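Local coordinates for DUF574 domain-containing protein (Thermobifida fusca, PDB 2QE6), which binds S-adenosylmethionine and is probably a methyltransferase built on a Rossmann-like fold, though its substrate is not established, at residues G189-M194 and A267-K272; T195-T200 and G219-P224. The protein carries 1 engineered substitution. All blocks are in the same frame, centred on the assembly; numbering follows the deposited sequence.

Contact 1 (G189-M194 and A267-K272); sequences GSYLFM and AGIGRK
Strand 191-194 runs antiparallel to strand 267-271 (170°, axes 4.6 Å apart), with Y191-R271 and F193-I269 as non-hydrogen-bonded pairs and L192-G270 and M194-G268 as hydrogen-bonded ones. Strand 265-271, inserted antiparallel between 191-197 and 235-243, gives the 3-2-1-4-5-7-6 order of the Rossmann-like methyltransferase sheet. Y191, F193, I269 and R271 share one face, where Y191 and F193 touch L72 and I269 touches F71 of helix 54-75. The branched I269 serves both rings: with CG1 beside the backbone N (chi1 -66°) and CG2 anti to it, CG2 reaches Y191 CD2 at 3.7 Å and CG1 reaches F193 CD1 at 3.4 Å. The arm ends with I269 CD1 over the phenylalanine face, 3.9 Å from the F193 ring centroid, a CH-pi contact. R271 does likewise for tyrosine, its CG 4.0 Å from the Y191 ring centroid and offset toward the rim, its CD 3.5 Å from Y191 OH. The chain bends, turning the guanidinium 66° from the ring plane, and NH2 salt-bridges E235. With an alanine in place of Y191, R271 would probably lose the surface its methylenes lie on and I269 CG2 would border a gap. On the other face L192 and M194, a selenomethionine, lean on V179, opposite glycines that add no bulk. G189, whose positive phi suits glycine, donates from N to K272 O at 2.8 Å, beyond K272 N to S190 O, also 2.8 Å.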
loop_
_atom_site.group_PDB
_atom_site.type_symbol
_atom_site.label_atom_id
_atom_site.label_comp_id
_atom_site.label_asym_id
_atom_site.label_seq_id
_atom_site.Cartn_x
_atom_site.Cartn_y
_atom_site.Cartn_z
ATOM N N GLY A 189 5.932 14.486 -14.021
ATOM C CA GLY A 189 5.754 13.263 -14.807
ATOM C C GLY A 189 5.729 12.044 -13.924
ATOM O O GLY A 189 5.547 10.941 -14.406
ATOM N N SER A 190 5.868 12.275 -12.619
ATOM C CA SER A 190 5.834 11.234 -11.627
ATOM C C SER A 190 4.392 10.959 -11.226
ATOM O O SER A 190 3.488 11.726 -11.573
ATOM C CB SER A 190 6.635 11.689 -10.426
ATOM O OG SER A 190 8.022 11.668 -10.718
ATOM N N TYR A 191 4.191 9.880 -10.481
ATOM C CA TYR A 191 2.869 9.526 -9.985
ATOM C C TYR A 191 2.882 9.238 -8.497
ATOM O O TYR A 191 3.907 8.837 -7.948
ATOM C CB TYR A 191 2.339 8.303 -10.734
ATOM C CG TYR A 191 2.119 8.528 -12.218
ATOM C CD1 TYR A 191 3.156 8.449 -13.105
ATOM C CD2 TYR A 191 0.849 8.830 -12.717
ATOM C CE1 TYR A 191 2.951 8.633 -14.486
ATOM C CE2 TYR A 191 0.623 9.016 -14.073
ATOM C CZ TYR A 191 1.687 8.908 -14.954
ATOM O OH TYR A 191 1.482 9.117 -16.281
ATOM N N LEU A 192 1.730 9.483 -7.861
ATOM C CA LEU A 192 1.403 9.022 -6.517
ATOM C C LEU A 192 0.211 8.065 -6.612
ATOM O O LEU A 192 -0.830 8.432 -7.165
ATOM C CB LEU A 192 1.029 10.206 -5.625
ATOM C CG LEU A 192 0.711 9.937 -4.148
ATOM C CD1 LEU A 192 1.888 9.343 -3.429
ATOM C CD2 LEU A 192 0.233 11.265 -3.497
ATOM N N PHE A 193 0.396 6.838 -6.130
ATOM C CA PHE A 193 -0.637 5.766 -6.139
ATOM C C PHE A 193 -0.942 5.452 -4.658
ATOM O O PHE A 193 -0.053 5.036 -3.917
ATOM C CB PHE A 193 -0.053 4.560 -6.902
ATOM C CG PHE A 193 -0.922 3.320 -6.969
ATOM C CD1 PHE A 193 -2.284 3.337 -6.701
ATOM C CD2 PHE A 193 -0.352 2.116 -7.415
ATOM C CE1 PHE A 193 -3.064 2.189 -6.839
ATOM C CE2 PHE A 193 -1.125 0.958 -7.528
ATOM C CZ PHE A 193 -2.499 1.005 -7.256
HETATM N N MSE A 194 -2.171 5.723 -4.200
HETATM C CA MSE A 194 -2.551 5.390 -2.847
HETATM C C MSE A 194 -3.882 4.654 -2.792
HETATM O O MSE A 194 -4.735 4.834 -3.669
HETATM C CB MSE A 194 -2.706 6.673 -2.010
HETATM C CG MSE A 194 -1.525 7.610 -2.142
HETATM SE SE MSE A 194 -1.534 8.960 -0.745
HETATM C CE MSE A 194 -2.855 10.218 -1.463
ATOM N N ALA A 267 -9.186 3.784 -4.238
ATOM C CA ALA A 267 -7.889 3.867 -4.884
ATOM C C ALA A 267 -7.861 5.145 -5.745
ATOM O O ALA A 267 -8.895 5.567 -6.273
ATOM C CB ALA A 267 -7.665 2.647 -5.798
ATOM N N GLY A 268 -6.668 5.725 -5.905
ATOM C CA GLY A 268 -6.448 6.842 -6.814
ATOM C C GLY A 268 -4.991 6.864 -7.249
ATOM O O GLY A 268 -4.120 6.453 -6.507
ATOM N N ILE A 269 -4.750 7.320 -8.467
ATOM C CA ILE A 269 -3.406 7.587 -8.961
ATOM C C ILE A 269 -3.427 8.994 -9.559
ATOM O O ILE A 269 -4.325 9.334 -10.332
ATOM C CB ILE A 269 -2.955 6.603 -10.037
ATOM C CG1 ILE A 269 -2.807 5.204 -9.459
ATOM C CG2 ILE A 269 -1.578 7.037 -10.632
ATOM C CD1 ILE A 269 -2.209 4.224 -10.438
ATOM N N GLY A 270 -2.475 9.814 -9.150
ATOM C CA GLY A 270 -2.344 11.177 -9.641
ATOM C C GLY A 270 -0.973 11.420 -10.232
ATOM O O GLY A 270 0.022 10.849 -9.769
ATOM N N ARG A 271 -0.920 12.293 -11.234
ATOM C CA ARG A 271 0.315 12.603 -11.939
ATOM C C ARG A 271 0.787 14.021 -11.577
ATOM O O ARG A 271 0.005 14.949 -11.548
ATOM C CB ARG A 271 0.082 12.478 -13.442
ATOM C CG ARG A 271 1.303 12.673 -14.303
ATOM C CD ARG A 271 0.964 12.548 -15.761
ATOM N NE ARG A 271 0.029 13.576 -16.204
ATOM C CZ ARG A 271 0.383 14.792 -16.609
ATOM N NH1 ARG A 271 1.647 15.136 -16.647
ATOM N NH2 ARG A 271 -0.537 15.662 -16.974
ATOM N N LYS A 272 2.080 14.168 -11.302
ATOM C CA LYS A 272 2.685 15.474 -11.047
ATOM C C LYS A 272 2.893 16.183 -12.358
ATOM O O LYS A 272 3.477 15.640 -13.266
ATOM C CB LYS A 272 4.040 15.331 -10.316
ATOM C CG LYS A 272 4.584 16.623 -9.855
ATOM C CD LYS A 272 5.709 16.463 -8.838
ATOM C CE LYS A 272 6.045 17.773 -8.134
ATOM N NZ LYS A 272 7.119 17.557 -7.098
#

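Contact 2 (T195-T200 and G219-P224); sequences TSLVDT and GWARTP
The carbonyl oxygen of L197 is gripped from opposite faces of its plane: S196 OG donates from one, 2.8 Å from L197 O, and R222 N from the other, at 3.2 Å and nearly straight at the hydrogen. R222 then turns acceptor: D199 N donates to R222 O at 2.9 Å, but from well above the carbonyl plane (64° out of it). Together they make a single beta bridge between V198 and R222, so that a loop is stitched to the end of strand 191-197.

A water extends the polar link. It donates to S196 OG, 2.7 Å away, and to W220 O, and accepts from R222 NH1. Serine is apt here, since its short hydroxyl can give to L197 O while receiving from the water. The R222 side chain leaves its backbone away from the strand, yet NH1 reaches back through the water to S196 OG, while NH2 donates to L170 O, outside the bridge.

Apolar groups fill in around the backbone. L197 CG rests 3.9 Å from A221 CB, a methyl small enough to let the chains come close. V198 carries CG2 opposite its backbone N (chi1 72° for CG1), which lays this methyl 3.3 Å from R222 O and also near P224 CD. T200 meets the same proline, crossing it at about a right angle, with its CG2 3.7 Å from P224 CG; its OG1 bonds to Y243.

Proline has no N-H to leave unpaired at the first turn of helix 224-229, and T223 just before it caps E226 N through OG1. One residue past the bridge, T223 is the N-cap and P224 the first residue of that helix, an arrangement characteristic of helix starts.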
loop_
_atom_site.group_PDB
_atom_site.type_symbol
_atom_site.label_atom_id
_atom_site.label_comp_id
_atom_site.label_asym_id
_atom_site.label_seq_id
_atom_site.Cartn_x
_atom_site.Cartn_y
_atom_site.Cartn_z
ATOM N N THR A 195 -4.085 3.853 -1.748
ATOM C CA THR A 195 -5.414 3.324 -1.474
ATOM C C THR A 195 -5.663 3.574 0.012
ATOM O O THR A 195 -4.729 3.769 0.773
ATOM C CB THR A 195 -5.598 1.868 -1.857
ATOM O OG1 THR A 195 -4.956 1.027 -0.881
ATOM C CG2 THR A 195 -5.082 1.613 -3.267
ATOM N N SER A 196 -6.911 3.536 0.419
ATOM C CA SER A 196 -7.258 3.952 1.765
ATOM C C SER A 196 -8.611 3.383 2.134
ATOM O O SER A 196 -9.515 3.363 1.318
ATOM C CB SER A 196 -7.363 5.458 1.842
ATOM O OG SER A 196 -7.766 5.891 3.176
ATOM N N LEU A 197 -8.741 2.978 3.390
ATOM C CA LEU A 197 -10.014 2.847 4.028
ATOM C C LEU A 197 -10.810 4.142 3.859
ATOM O O LEU A 197 -10.294 5.246 4.115
ATOM C CB LEU A 197 -9.771 2.508 5.508
ATOM C CG LEU A 197 -10.929 2.237 6.469
ATOM C CD1 LEU A 197 -11.879 1.105 5.982
ATOM C CD2 LEU A 197 -10.297 1.915 7.806
ATOM N N VAL A 198 -12.084 4.014 3.467
ATOM C CA VAL A 198 -12.904 5.181 3.064
ATOM C C VAL A 198 -14.094 5.286 4.006
ATOM O O VAL A 198 -14.553 4.293 4.545
ATOM C CB VAL A 198 -13.355 5.112 1.551
ATOM C CG1 VAL A 198 -14.419 4.041 1.327
ATOM C CG2 VAL A 198 -13.839 6.503 1.059
ATOM N N ASP A 199 -14.532 6.510 4.271
ATOM C CA ASP A 199 -15.795 6.777 4.969
ATOM C C ASP A 199 -16.728 7.352 3.900
ATOM O O ASP A 199 -16.572 8.497 3.475
ATOM C CB ASP A 199 -15.608 7.794 6.108
ATOM C CG ASP A 199 -16.866 8.030 6.931
ATOM O OD1 ASP A 199 -17.951 7.622 6.514
ATOM O OD2 ASP A 199 -16.774 8.660 7.995
ATOM N N THR A 200 -17.708 6.549 3.486
ATOM C CA THR A 200 -18.810 7.004 2.661
ATOM C C THR A 200 -20.115 6.793 3.454
ATOM O O THR A 200 -21.173 6.576 2.874
ATOM C CB THR A 200 -18.840 6.285 1.301
ATOM O OG1 THR A 200 -18.894 4.883 1.516
ATOM C CG2 THR A 200 -17.577 6.608 0.453
ATOM N N GLY A 219 -5.579 4.075 12.630
ATOM C CA GLY A 219 -6.655 3.604 11.705
ATOM C C GLY A 219 -7.668 4.688 11.445
ATOM O O GLY A 219 -8.368 5.106 12.348
ATOM N N TRP A 220 -7.632 5.252 10.239
ATOM C CA TRP A 220 -8.332 6.523 9.985
ATOM C C TRP A 220 -9.086 6.360 8.666
ATOM O O TRP A 220 -8.476 6.263 7.621
ATOM C CB TRP A 220 -7.316 7.687 9.931
ATOM C CG TRP A 220 -6.471 7.731 11.109
ATOM C CD1 TRP A 220 -5.254 7.146 11.293
ATOM C CD2 TRP A 220 -6.791 8.376 12.324
ATOM N NE1 TRP A 220 -4.795 7.400 12.553
ATOM C CE2 TRP A 220 -5.728 8.144 13.216
ATOM C CE3 TRP A 220 -7.887 9.106 12.752
ATOM C CZ2 TRP A 220 -5.720 8.635 14.506
ATOM C CZ3 TRP A 220 -7.875 9.604 14.054
ATOM C CH2 TRP A 220 -6.785 9.346 14.906
ATOM N N ALA A 221 -10.403 6.250 8.725
ATOM C CA ALA A 221 -11.200 6.175 7.497
ATOM C C ALA A 221 -11.410 7.599 6.964
ATOM O O ALA A 221 -11.970 8.456 7.660
ATOM C CB ALA A 221 -12.557 5.474 7.782
ATOM N N ARG A 222 -10.985 7.862 5.736
ATOM C CA ARG A 222 -11.087 9.225 5.172
ATOM C C ARG A 222 -12.199 9.276 4.138
ATOM O O ARG A 222 -12.403 8.323 3.410
ATOM C CB ARG A 222 -9.746 9.698 4.580
ATOM C CG ARG A 222 -8.758 10.059 5.638
ATOM C CD ARG A 222 -7.444 10.702 5.154
ATOM N NE ARG A 222 -6.726 11.219 6.335
ATOM C CZ ARG A 222 -5.840 10.563 7.090
ATOM N NH1 ARG A 222 -5.382 9.349 6.759
ATOM N NH2 ARG A 222 -5.345 11.173 8.155
ATOM N N THR A 223 -12.949 10.359 4.111
ATOM C CA THR A 223 -13.926 10.554 3.041
ATOM C C THR A 223 -13.264 10.566 1.659
ATOM O O THR A 223 -12.075 10.796 1.555
ATOM C CB THR A 223 -14.682 11.851 3.188
ATOM O OG1 THR A 223 -13.779 12.936 2.969
ATOM C CG2 THR A 223 -15.325 11.973 4.576
ATOM N N PRO A 224 -14.031 10.325 0.586
ATOM C CA PRO A 224 -13.432 10.458 -0.759
ATOM C C PRO A 224 -12.737 11.795 -1.009
ATOM O O PRO A 224 -11.688 11.817 -1.617
ATOM C CB PRO A 224 -14.627 10.263 -1.686
ATOM C CG PRO A 224 -15.558 9.398 -0.886
ATOM C CD PRO A 224 -15.430 9.862 0.504
HETATM O O HOH W 1 -7.168 7.389 5.337
#

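In the fold
From the N terminus, the chain first lays down four parallel strands and the S-adenosylmethionine pocket, then the fifth parallel strand, 191-197, which both contacts use. Its first part belongs to contact 1 and its end to contact 2. Contact 2 closes the short, mostly helical excursion through helix 203-216, delivering the chain to helix 224-229. Strand 235-243 and a long loop follow before strand 265-271 returns to complete contact 1, whose large loop therefore encloses contact 2. The two meet where A267 CB packs on T195 CG2. Contact 1 sets the one reversed strand against 191-197, and contact 2 fastens the loop between helices 203-216 and 224-229 to the end of that fifth strand.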